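Local coordinates for probable chemoreceptor (Methyl-accepting chemotaxis) transmembrane protein (Rhizobium meliloti, PDB 6D8V) that probably senses quaternary ammonium compounds such as 1,1-dimethyl-prolinium outside the cell, through a tandem PDC-type sensor domain, and relays the signal that steers chemotaxis, at residues Y250-P255 with A259-L264; Y193-S196 with K200-A203; K212-D215 with S221-D224; H65-G70 with A178-A183; Q138-E143 with M151-Y156. All blocks are in the same frame, centred on the assembly; numbering follows the deposited sequence.

Interactions 1, 2 and 5 are buried and rest on backbone pairing; interaction 3, partly buried, and interaction 4, at the surface, both rely on side chains alone. Interactions 1 and 2 share one four-stranded antiparallel sheet, where strands 191-195 and 259-268 are neighbours. Interaction 3 adds a helix beside that sheet and pairs charges toward its exposed border. Interaction 5 belongs to the seven-stranded sheet and carries part of the ligand pocket, so its hairpin bonds are joined by contacts to 1,1-dimethyl-prolinium. Interaction 4 bridges the two halves: its loop leads into the seven-stranded sheet, while Leu181 on its helix packs against interaction 2.

Interaction 1 (Y250-P255 with A259-L264); sequences YPFSLP and AQWLVL
The beta hairpin of strands 243-254 and 259-268, at the centre of the four-stranded antiparallel sheet, shows in its pairing of Tyr250 with Val263 and Phe252 with Trp261 how one backbone ladder serves two differently filled faces. In the first of these hydrogen-bonded pairs Tyr250 N reaches Val263 O at 2.7 Å, and the return bond runs from Val263 N to Tyr250 O. In the second, Phe252 N meets Trp261 O at 2.8 Å and Trp261 N meets Phe252 O at 3.0 Å. The face bearing Tyr250, Phe252, Leu254, Trp261 and Val263 looks to the long helix 2-45, whose Ala15, Ala19 and Ile22 touch it. Here the Phe252 ring leans across toward the partner strand, because CG sits between the backbone N and the carbonyl carbon (chi1 66°). Its CZ thus comes to 3.6 Å from Trp261 CB, and its CE1 lies beside Val263 CG2, the two side chains crossing at about a right angle. On the other face, Leu262 CD1 turns back against the Pro251 ring, 3.4 Å from Pro251 CB, and Gln260 and Ser253 share that side. The Trp261 indole is anchored at its polar end by a hydrogen bond from NE1 to Gln197 OE1. One of its faces receives a methyl group in a CH-pi contact: Leu254 CD1 stands 3.8 Å from the centroid of the Trp261 five-membered ring, 15° off the ring normal.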
# COMPACT_ATOMS: atom_id res chain seq x y z
N TYR A 250 5.20 -3.53 16.97
CA TYR A 250 3.79 -3.31 17.32
C TYR A 250 2.92 -3.67 16.12
O TYR A 250 2.72 -2.85 15.22
CB TYR A 250 3.56 -1.87 17.77
CG TYR A 250 2.24 -1.58 18.43
CD1 TYR A 250 2.07 -1.73 19.80
CD2 TYR A 250 1.16 -1.11 17.68
CE1 TYR A 250 0.86 -1.45 20.41
CE2 TYR A 250 -0.06 -0.82 18.28
CZ TYR A 250 -0.20 -0.99 19.65
OH TYR A 250 -1.42 -0.70 20.24
N PRO A 251 2.42 -4.90 16.07
CA PRO A 251 1.47 -5.26 15.01
C PRO A 251 0.16 -4.51 15.17
O PRO A 251 -0.24 -4.14 16.28
CB PRO A 251 1.27 -6.77 15.20
CG PRO A 251 1.68 -7.05 16.60
CD PRO A 251 2.76 -6.05 16.92
N PHE A 252 -0.49 -4.26 14.04
CA PHE A 252 -1.81 -3.62 14.05
C PHE A 252 -2.53 -3.98 12.76
O PHE A 252 -1.93 -3.94 11.68
CB PHE A 252 -1.69 -2.10 14.21
CG PHE A 252 -1.03 -1.41 13.06
CD1 PHE A 252 0.35 -1.43 12.93
CD2 PHE A 252 -1.78 -0.75 12.10
CE1 PHE A 252 0.96 -0.80 11.87
CE2 PHE A 252 -1.17 -0.12 11.04
CZ PHE A 252 0.20 -0.14 10.93
N SER A 253 -3.81 -4.32 12.88
CA SER A 253 -4.61 -4.75 11.73
C SER A 253 -5.01 -3.57 10.86
O SER A 253 -5.38 -2.50 11.35
CB SER A 253 -5.87 -5.47 12.20
OG SER A 253 -5.59 -6.81 12.54
N LEU A 254 -5.03 -3.77 9.58
CA LEU A 254 -5.34 -2.71 8.71
C LEU A 254 -6.73 -2.97 8.40
O LEU A 254 -7.09 -4.09 8.35
CB LEU A 254 -4.57 -2.86 7.45
CG LEU A 254 -3.09 -2.69 7.48
CD1 LEU A 254 -2.67 -2.75 6.08
CD2 LEU A 254 -2.77 -1.37 8.04
N PRO A 255 -7.55 -1.85 8.22
CA PRO A 255 -8.94 -2.14 8.25
C PRO A 255 -9.62 -3.03 7.31
O PRO A 255 -10.28 -3.89 7.87
CB PRO A 255 -9.50 -0.84 7.87
CG PRO A 255 -8.80 0.02 8.73
CD PRO A 255 -7.50 -0.32 8.21
N ALA A 259 -5.07 -7.72 6.46
CA ALA A 259 -3.63 -7.73 6.66
C ALA A 259 -3.31 -6.92 7.90
O ALA A 259 -4.13 -6.16 8.40
CB ALA A 259 -2.87 -7.16 5.45
N GLN A 260 -2.09 -7.10 8.40
CA GLN A 260 -1.58 -6.31 9.50
C GLN A 260 -0.17 -5.84 9.17
O GLN A 260 0.54 -6.46 8.37
CB GLN A 260 -1.59 -7.08 10.81
CG GLN A 260 -0.80 -8.37 10.77
CD GLN A 260 -0.66 -8.99 12.14
OE1 GLN A 260 -1.30 -8.55 13.09
NE2 GLN A 260 0.17 -10.02 12.24
N TRP A 261 0.23 -4.75 9.81
CA TRP A 261 1.58 -4.21 9.68
C TRP A 261 2.23 -4.10 11.06
O TRP A 261 1.56 -4.12 12.09
CB TRP A 261 1.57 -2.84 9.02
CG TRP A 261 1.29 -2.87 7.55
CD1 TRP A 261 1.14 -3.97 6.77
CD2 TRP A 261 1.14 -1.74 6.69
NE1 TRP A 261 0.90 -3.60 5.46
CE2 TRP A 261 0.89 -2.23 5.40
CE3 TRP A 261 1.17 -0.36 6.90
CZ2 TRP A 261 0.68 -1.39 4.31
CZ3 TRP A 261 0.97 0.48 5.82
CH2 TRP A 261 0.73 -0.04 4.54
N LEU A 262 3.55 -3.97 11.05
CA LEU A 262 4.33 -3.73 12.26
C LEU A 262 4.80 -2.29 12.27
O LEU A 262 5.42 -1.81 11.31
CB LEU A 262 5.55 -4.66 12.35
CG LEU A 262 5.31 -6.14 12.53
CD1 LEU A 262 4.18 -6.36 13.52
CD2 LEU A 262 5.00 -6.78 11.19
N VAL A 263 4.51 -1.60 13.35
CA VAL A 263 5.23 -0.39 13.71
C VAL A 263 6.47 -0.82 14.47
O VAL A 263 6.41 -1.68 15.35
CB VAL A 263 4.34 0.55 14.55
CG1 VAL A 263 5.12 1.76 15.00
CG2 VAL A 263 3.12 0.97 13.76
N LEU A 264 7.61 -0.26 14.09
CA LEU A 264 8.84 -0.42 14.83
C LEU A 264 9.18 0.93 15.43
O LEU A 264 9.20 1.94 14.72
CB LEU A 264 9.99 -0.89 13.95
CG LEU A 264 9.80 -2.11 13.06
CD1 LEU A 264 11.10 -2.39 12.33
CD2 LEU A 264 9.38 -3.32 13.89

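Interaction 2 (Y193-S196 with K200-A203); sequences YLLS and KWLA
Leu194 and Ala203 form a hydrogen-bonded antiparallel pair, joined by Leu194 N to Ala203 O and by Ala203 N to Leu194 O, each at 3.1 Å. A second donor, Leu202 N, also reaches Leu194 O at 2.9 Å. With Leu202 and Ala203 both facing Leu194, this is a classic beta bulge, and the register slips by one before Leu195 meets Trp201. Beyond it Ser196 N bonds to Lys200 O, and Lys200 N donates to Ser196 OG at 3.1 Å, a chi1 of 78° turning the hydroxyl toward that N-H. The same hydroxyl is hydrogen-bonded to Gln138 OE1.

Apolar contacts flank the ladder. Leu195 CD2 hangs over one face of the indole in a CH-pi contact, 4.2 Å from the centroid of the Trp201 five-membered ring, while Tyr193 CB approaches the edge of the indole at Trp201 CZ3, on its six-membered ring. On the opposite face Leu194 CB lies 4.0 Å from Ala203 CB, near Leu177 and Leu181 of helix 174-183. Leu202 CG rests on Ser196 CB. The two donors at Leu194 O are consistent with a bulge that keeps this buried carbonyl bonded where the chain turns its corner at Leu202.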
# COMPACT_ATOMS: atom_id res chain seq x y z
N TYR A 193 9.76 3.05 12.37
CA TYR A 193 9.80 2.40 11.08
C TYR A 193 8.54 1.56 10.94
O TYR A 193 7.64 1.62 11.79
CB TYR A 193 11.09 1.59 10.92
CG TYR A 193 12.32 2.46 11.04
CD1 TYR A 193 12.57 3.43 10.08
CD2 TYR A 193 13.19 2.35 12.11
CE1 TYR A 193 13.68 4.25 10.17
CE2 TYR A 193 14.31 3.17 12.20
CZ TYR A 193 14.54 4.12 11.23
OH TYR A 193 15.65 4.96 11.30
N LEU A 194 8.45 0.78 9.87
CA LEU A 194 7.21 0.09 9.54
C LEU A 194 7.50 -1.14 8.70
O LEU A 194 8.19 -1.03 7.67
CB LEU A 194 6.27 1.04 8.80
CG LEU A 194 4.82 0.58 8.62
CD1 LEU A 194 4.07 0.62 9.96
CD2 LEU A 194 4.14 1.46 7.59
N LEU A 195 6.98 -2.29 9.13
CA LEU A 195 7.13 -3.56 8.43
C LEU A 195 5.80 -3.99 7.84
O LEU A 195 4.73 -3.64 8.34
CB LEU A 195 7.65 -4.66 9.37
CG LEU A 195 9.11 -4.55 9.79
CD1 LEU A 195 9.60 -5.81 10.48
CD2 LEU A 195 9.96 -4.24 8.57
N SER A 196 5.88 -4.78 6.77
CA SER A 196 4.69 -5.21 6.05
C SER A 196 4.09 -6.48 6.67
O SER A 196 4.52 -6.96 7.72
CB SER A 196 5.01 -5.46 4.57
OG SER A 196 5.66 -6.71 4.41
N LYS A 200 8.49 -7.40 5.52
CA LYS A 200 9.29 -6.61 4.59
C LYS A 200 9.31 -5.15 5.05
O LYS A 200 8.37 -4.67 5.70
CB LYS A 200 8.71 -6.71 3.17
CG LYS A 200 8.40 -8.12 2.67
CD LYS A 200 9.46 -8.59 1.69
CE LYS A 200 8.96 -9.69 0.75
NZ LYS A 200 7.76 -9.26 -0.04
N TRP A 201 10.39 -4.45 4.70
CA TRP A 201 10.56 -3.05 5.10
C TRP A 201 9.67 -2.15 4.25
O TRP A 201 9.82 -2.10 3.02
CB TRP A 201 12.01 -2.61 4.96
CG TRP A 201 12.95 -3.12 6.02
CD1 TRP A 201 13.74 -4.24 5.95
CD2 TRP A 201 13.25 -2.50 7.28
NE1 TRP A 201 14.50 -4.36 7.09
CE2 TRP A 201 14.22 -3.31 7.93
CE3 TRP A 201 12.79 -1.35 7.92
CZ2 TRP A 201 14.73 -3.00 9.19
CZ3 TRP A 201 13.31 -1.04 9.18
CH2 TRP A 201 14.26 -1.87 9.80
N LEU A 202 8.74 -1.43 4.90
CA LEU A 202 7.91 -0.41 4.28
C LEU A 202 8.46 0.99 4.52
O LEU A 202 8.35 1.86 3.65
CB LEU A 202 6.48 -0.50 4.83
CG LEU A 202 5.67 -1.68 4.35
CD1 LEU A 202 4.26 -1.60 4.90
CD2 LEU A 202 5.65 -1.70 2.84
N ALA A 203 9.05 1.20 5.70
CA ALA A 203 9.74 2.44 6.04
C ALA A 203 10.93 2.04 6.88
O ALA A 203 10.76 1.44 7.95
CB ALA A 203 8.82 3.41 6.80

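Interaction 3 (K212-D215 with S221-D224); sequences KEYD and SVKD
Tyr214, Lys223 and Val222 carry this contact between a loop and helix 219-228, an apolar inner half beside a charged outer one. The inner half is a CH-pi contact: Val222 CG2 sits over one face of the phenol, 4.1 Å from the centroid of the Tyr214 ring and 27° off its normal, about equally far from Tyr214 CD1 and CE1. Tyr214 places its ring there with CG anti to the backbone N (chi1 -175°), and the hydroxyl at the far end is held by the carbonyl of Glu217. Both Val222 and Tyr214 also rest on Leu195 of the neighbouring strand. Farther out, Lys223 bends at chi2 (-50°) and then runs extended, so that NZ meets Glu213 OE2 in a salt bridge of 2.7 Å. The ammonium uses the anti lone pair of that oxygen, on the side away from OE1. A methionine in place of Lys223 would probably leave the carboxylate of Glu213 without its charged mate and the exposed loop less firmly tied to the helix. Val222 turned inward and Lys223 toward the solvent side fit an amphipathic helix, here one packed beside the four-stranded sheet of what is probably the second PDC-type module.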
# COMPACT_ATOMS: atom_id res chain seq x y z
N LYS A 212 12.72 -5.39 1.28
CA LYS A 212 13.44 -6.57 1.74
C LYS A 212 12.86 -7.06 3.06
O LYS A 212 12.24 -6.29 3.81
CB LYS A 212 14.93 -6.26 1.91
CG LYS A 212 15.60 -5.84 0.62
CD LYS A 212 17.12 -5.82 0.77
CE LYS A 212 17.85 -5.55 -0.56
NZ LYS A 212 17.71 -4.14 -1.03
N GLU A 213 13.06 -8.34 3.34
CA GLU A 213 12.55 -8.94 4.57
C GLU A 213 13.45 -8.60 5.74
O GLU A 213 14.68 -8.51 5.61
CB GLU A 213 12.42 -10.46 4.43
CG GLU A 213 11.80 -11.14 5.64
CD GLU A 213 11.48 -12.60 5.40
OE1 GLU A 213 12.02 -13.18 4.44
OE2 GLU A 213 10.68 -13.16 6.18
N TYR A 214 12.84 -8.39 6.89
CA TYR A 214 13.60 -8.11 8.10
C TYR A 214 14.46 -9.31 8.46
O TYR A 214 13.97 -10.45 8.52
CB TYR A 214 12.67 -7.75 9.24
CG TYR A 214 13.37 -7.31 10.50
CD1 TYR A 214 13.77 -8.24 11.45
CD2 TYR A 214 13.64 -5.97 10.73
CE1 TYR A 214 14.42 -7.84 12.60
CE2 TYR A 214 14.29 -5.56 11.88
CZ TYR A 214 14.68 -6.50 12.81
OH TYR A 214 15.33 -6.09 13.95
N ASP A 215 15.75 -9.07 8.66
CA ASP A 215 16.63 -10.12 9.18
C ASP A 215 17.68 -9.54 10.13
O ASP A 215 18.70 -10.18 10.38
CB ASP A 215 17.28 -10.91 8.04
CG ASP A 215 18.58 -10.31 7.58
OD1 ASP A 215 18.55 -9.28 6.87
OD2 ASP A 215 19.64 -10.88 7.92
N SER A 221 11.64 -12.57 17.10
CA SER A 221 10.55 -11.88 17.79
C SER A 221 9.62 -11.19 16.80
O SER A 221 8.40 -11.18 16.99
CB SER A 221 11.13 -10.88 18.80
OG SER A 221 11.69 -11.56 19.91
N VAL A 222 10.18 -10.63 15.72
CA VAL A 222 9.33 -10.09 14.65
C VAL A 222 8.39 -11.16 14.11
O VAL A 222 7.18 -10.93 13.98
CB VAL A 222 10.21 -9.49 13.53
CG1 VAL A 222 9.36 -9.10 12.34
CG2 VAL A 222 10.98 -8.29 14.05
N LYS A 223 8.93 -12.34 13.79
CA LYS A 223 8.09 -13.43 13.32
C LYS A 223 7.06 -13.85 14.36
O LYS A 223 5.92 -14.19 14.01
CB LYS A 223 8.97 -14.62 12.91
CG LYS A 223 9.98 -14.30 11.81
CD LYS A 223 9.31 -13.61 10.62
CE LYS A 223 10.31 -13.11 9.58
NZ LYS A 223 9.65 -12.30 8.50
N ASP A 224 7.44 -13.82 15.65
CA ASP A 224 6.50 -14.18 16.70
C ASP A 224 5.47 -13.08 16.96
O ASP A 224 4.29 -13.37 17.17
CB ASP A 224 7.25 -14.52 17.99
CG ASP A 224 8.11 -15.75 17.83
OD1 ASP A 224 7.77 -16.59 16.97
OD2 ASP A 224 9.12 -15.88 18.55

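Interaction 4 (H65-G70 with A178-A183); sequences HGFAFG and ADRLSA
The Phe67 ring offers one face to the side chain of Arg180, whose NH1 lies over it, while the guanidinium plane is turned 66° from that of the ring and so does not stack flat upon it. The loop of Phe67 leads into the seven-stranded sheet of the first PDC sensor module, and Arg180 rides on helix 174-183, which leads from that sheet toward the next one. A cation-pi component is at most weak, since Arg180 CZ is 5.3 Å from the centroid of the Phe67 ring. Bends at chi2 and chi3 (65°) lift the guanidinium above the ring, farther from it than the methylenes, and NE has a long, weak ion pair with Asp21 OD1 of helix 2-45.

Phe67 belongs to a type I beta turn closed by Ala68 N to His65 O at 3.2 Å, and a chi1 of -168° points its ring out from the turn toward the helix. It also touches Ser25, Ile172, Ala176 and Leu177, so a serine at this position would probably open a gap among these residues and leave the methylenes of Arg180 without their aromatic support. Closer contact than that of the charged group is made by this aliphatic part of the arginine: CG lies 3.4 Å from Phe67 CE1, and the nearest approach is Arg180 CD, 3.3 Å from the same Phe67 CE1.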
# COMPACT_ATOMS: atom_id res chain seq x y z
N HIS A 65 -8.03 12.47 -2.54
CA HIS A 65 -7.24 11.87 -1.46
C HIS A 65 -5.76 12.09 -1.77
O HIS A 65 -5.18 11.42 -2.63
CB HIS A 65 -7.58 10.40 -1.31
CG HIS A 65 -9.05 10.15 -1.26
ND1 HIS A 65 -9.79 10.29 -0.10
CD2 HIS A 65 -9.93 9.82 -2.23
CE1 HIS A 65 -11.06 10.03 -0.36
NE2 HIS A 65 -11.17 9.74 -1.65
N GLY A 66 -5.14 13.04 -1.05
CA GLY A 66 -3.74 13.34 -1.27
C GLY A 66 -2.81 12.21 -0.91
O GLY A 66 -1.68 12.16 -1.42
N PHE A 67 -3.25 11.29 -0.06
CA PHE A 67 -2.39 10.19 0.37
C PHE A 67 -2.32 9.06 -0.64
O PHE A 67 -1.53 8.13 -0.45
CB PHE A 67 -2.88 9.66 1.72
CG PHE A 67 -1.92 8.74 2.40
CD1 PHE A 67 -0.62 9.15 2.68
CD2 PHE A 67 -2.31 7.46 2.77
CE1 PHE A 67 0.28 8.30 3.31
CE2 PHE A 67 -1.43 6.60 3.40
CZ PHE A 67 -0.13 7.02 3.67
N ALA A 68 -3.10 9.13 -1.72
CA ALA A 68 -3.02 8.15 -2.79
C ALA A 68 -2.03 8.61 -3.86
O ALA A 68 -2.13 9.73 -4.37
CB ALA A 68 -4.40 7.93 -3.41
N PHE A 69 -1.06 7.74 -4.18
CA PHE A 69 -0.08 8.07 -5.21
C PHE A 69 -0.66 7.89 -6.61
O PHE A 69 -0.26 8.60 -7.54
CB PHE A 69 1.17 7.20 -5.06
CG PHE A 69 2.30 7.56 -6.00
CD1 PHE A 69 3.20 8.56 -5.67
CD2 PHE A 69 2.47 6.89 -7.21
CE1 PHE A 69 4.24 8.89 -6.52
CE2 PHE A 69 3.51 7.22 -8.07
CZ PHE A 69 4.39 8.22 -7.72
N GLY A 70 -1.58 6.95 -6.77
CA GLY A 70 -2.11 6.63 -8.08
C GLY A 70 -3.38 5.83 -7.98
O GLY A 70 -3.66 5.18 -6.96
N ALA A 178 6.73 6.94 4.69
CA ALA A 178 7.85 7.56 5.40
C ALA A 178 7.52 8.98 5.83
O ALA A 178 7.88 9.40 6.94
CB ALA A 178 9.08 7.55 4.50
N ASP A 179 6.82 9.74 4.98
CA ASP A 179 6.46 11.11 5.32
C ASP A 179 5.52 11.16 6.51
O ASP A 179 5.72 11.95 7.44
CB ASP A 179 5.82 11.81 4.11
CG ASP A 179 6.85 12.31 3.11
OD1 ASP A 179 8.06 12.29 3.42
OD2 ASP A 179 6.44 12.74 2.01
N ARG A 180 4.48 10.32 6.51
CA ARG A 180 3.56 10.30 7.64
C ARG A 180 4.27 9.96 8.94
O ARG A 180 3.96 10.53 9.99
CB ARG A 180 2.42 9.31 7.39
CG ARG A 180 1.62 9.60 6.13
CD ARG A 180 0.12 9.50 6.36
NE ARG A 180 -0.39 10.51 7.28
CZ ARG A 180 -1.66 10.88 7.32
NH1 ARG A 180 -2.54 10.33 6.50
NH2 ARG A 180 -2.05 11.81 8.19
N LEU A 181 5.23 9.04 8.90
CA LEU A 181 5.95 8.68 10.11
C LEU A 181 6.82 9.80 10.63
O LEU A 181 7.32 9.71 11.76
CB LEU A 181 6.81 7.44 9.87
CG LEU A 181 6.01 6.18 9.55
CD1 LEU A 181 6.92 4.97 9.66
CD2 LEU A 181 4.81 6.05 10.47
N SER A 182 7.04 10.85 9.84
CA SER A 182 7.64 12.07 10.35
C SER A 182 6.64 13.19 10.56
O SER A 182 6.95 14.15 11.27
CB SER A 182 8.75 12.55 9.40
OG SER A 182 9.97 11.87 9.68
N ALA A 183 5.49 13.16 9.93
CA ALA A 183 4.47 14.14 10.28
C ALA A 183 3.89 13.95 11.68
O ALA A 183 3.57 14.89 12.35
CB ALA A 183 3.38 14.19 9.25

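Interaction 5 (Q138-E143 with M151-Y156); sequences QPYLAE and MTSIAY. With PBE (1,1-dimethyl-prolinium), chain C.
Ser153 OG has two hydrogen-bond partners: the Tyr140 hydroxyl donates to it at 2.6 Å, and it is hydrogen-bonded to Asp171 OD1 as well. This second-shell serine fixes the phenol in the ligand pocket of the sensor domain, within the beta hairpin of strands 140-142 and 149-160. The hairpin is joined at Tyr140 and Met151, where Tyr140 N reaches Met151 O at 3.1 Å and Met151 N returns to Tyr140 O at 3.0 Å. A chi1 of 71° swings the Tyr140 ring across to strand 149-160. Met151 CG sits over one face of this ring, 4.1 Å from Tyr140 CZ, and the sulfur makes an oblique Met-aromatic contact. The thioether end also meets Ala142 CB.

Tyr140, Ala142, Glu143 and Met151 form part of the pocket for 1,1-dimethyl-prolinium, which Trp72, Tyr102, Phe116, Trp124 and Asp171 also line. Glu143 N donates to the ligand O at 2.7 Å, with an N-H...O angle of 162°, and Gly144 N adds a second hydrogen bond to the ligand. The ligand CA lies at the edge of the Tyr140 ring, 3.5 Å from Tyr140 OH. The quaternary ammonium end is met by Met151 SD, 3.8 Å from the N-methyl carbon CF of the ligand.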
# COMPACT_ATOMS: atom_id res chain seq x y z
N GLN A 138 2.16 -6.76 -0.91
CA GLN A 138 3.50 -6.55 -0.41
C GLN A 138 4.16 -5.45 -1.23
O GLN A 138 3.84 -5.25 -2.40
CB GLN A 138 4.33 -7.84 -0.48
CG GLN A 138 3.93 -8.91 0.53
CD GLN A 138 4.26 -8.55 1.96
OE1 GLN A 138 4.99 -7.59 2.22
NE2 GLN A 138 3.73 -9.31 2.91
N PRO A 139 5.09 -4.71 -0.62
CA PRO A 139 5.72 -3.60 -1.34
C PRO A 139 6.40 -4.09 -2.61
O PRO A 139 7.13 -5.08 -2.60
CB PRO A 139 6.71 -3.04 -0.32
CG PRO A 139 6.93 -4.12 0.65
CD PRO A 139 5.65 -4.89 0.73
N TYR A 140 6.14 -3.38 -3.70
CA TYR A 140 6.68 -3.76 -5.00
C TYR A 140 7.01 -2.49 -5.78
O TYR A 140 6.45 -1.42 -5.53
CB TYR A 140 5.71 -4.63 -5.80
CG TYR A 140 4.51 -3.87 -6.31
CD1 TYR A 140 3.43 -3.60 -5.48
CD2 TYR A 140 4.45 -3.40 -7.61
CE1 TYR A 140 2.33 -2.90 -5.92
CE2 TYR A 140 3.36 -2.70 -8.08
CZ TYR A 140 2.30 -2.45 -7.23
OH TYR A 140 1.21 -1.74 -7.68
N LEU A 141 7.94 -2.64 -6.72
CA LEU A 141 8.32 -1.54 -7.60
C LEU A 141 7.33 -1.43 -8.75
O LEU A 141 7.21 -2.36 -9.56
CB LEU A 141 9.74 -1.76 -8.13
CG LEU A 141 10.13 -0.85 -9.29
CD1 LEU A 141 10.11 0.61 -8.86
CD2 LEU A 141 11.47 -1.21 -9.91
N ALA A 142 6.64 -0.30 -8.83
CA ALA A 142 5.62 -0.07 -9.85
C ALA A 142 6.23 0.18 -11.23
O ALA A 142 7.28 0.82 -11.35
CB ALA A 142 4.74 1.12 -9.45
N GLU A 143 5.54 -0.30 -12.27
CA GLU A 143 5.97 -0.21 -13.66
C GLU A 143 5.49 1.05 -14.36
O GLU A 143 6.28 1.76 -14.99
CB GLU A 143 5.49 -1.43 -14.46
CG GLU A 143 5.44 -1.17 -15.98
CD GLU A 143 4.71 -2.26 -16.75
OE1 GLU A 143 4.47 -3.34 -16.17
OE2 GLU A 143 4.36 -2.02 -17.93
N MET A 151 5.86 1.13 -4.03
CA MET A 151 4.54 1.42 -3.50
C MET A 151 3.86 0.13 -3.08
O MET A 151 4.26 -0.97 -3.47
CB MET A 151 3.66 2.12 -4.55
CG MET A 151 3.43 1.23 -5.75
SD MET A 151 2.46 1.97 -7.05
CE MET A 151 3.40 3.45 -7.41
N THR A 152 2.82 0.28 -2.26
CA THR A 152 1.88 -0.78 -1.93
C THR A 152 0.53 -0.43 -2.53
O THR A 152 0.17 0.75 -2.63
CB THR A 152 1.74 -0.95 -0.41
OG1 THR A 152 0.92 -2.10 -0.14
CG2 THR A 152 1.09 0.28 0.19
N SER A 153 -0.24 -1.45 -2.93
CA SER A 153 -1.48 -1.23 -3.66
C SER A 153 -2.67 -1.86 -2.96
O SER A 153 -2.62 -3.03 -2.56
CB SER A 153 -1.36 -1.77 -5.09
OG SER A 153 -0.52 -0.94 -5.85
N ILE A 154 -3.73 -1.08 -2.82
CA ILE A 154 -5.01 -1.54 -2.30
C ILE A 154 -5.92 -1.77 -3.51
O ILE A 154 -6.23 -0.83 -4.25
CB ILE A 154 -5.61 -0.53 -1.31
CG1 ILE A 154 -4.69 -0.43 -0.10
CG2 ILE A 154 -7.00 -0.94 -0.88
CD1 ILE A 154 -5.12 0.61 0.91
N ALA A 155 -6.32 -3.02 -3.72
CA ALA A 155 -7.07 -3.38 -4.92
C ALA A 155 -8.36 -4.09 -4.53
O ALA A 155 -8.42 -4.82 -3.54
CB ALA A 155 -6.25 -4.28 -5.84
N TYR A 156 -9.39 -3.85 -5.33
CA TYR A 156 -10.72 -4.40 -5.14
C TYR A 156 -11.22 -4.99 -6.45
O TYR A 156 -10.89 -4.49 -7.53
CB TYR A 156 -11.71 -3.32 -4.67
CG TYR A 156 -11.80 -3.19 -3.17
CD1 TYR A 156 -10.96 -2.34 -2.47
CD2 TYR A 156 -12.73 -3.94 -2.45
CE1 TYR A 156 -11.05 -2.23 -1.09
CE2 TYR A 156 -12.81 -3.83 -1.07
CZ TYR A 156 -11.97 -2.98 -0.40
OH TYR A 156 -12.04 -2.87 0.97
N PBE C . 0.15 -0.10 -11.03
CD PBE C . -0.81 -0.81 -10.49
CA PBE C . 1.27 -1.12 -11.08
CB PBE C . 0.51 -2.41 -11.61
CG PBE C . -0.65 -2.31 -11.13
CE PBE C . -0.26 0.36 -12.37
CF PBE C . 0.50 1.03 -10.16
C PBE C . 2.40 -0.79 -11.92
O PBE C . 3.19 -1.71 -12.28
OXT PBE C . 2.63 0.39 -12.28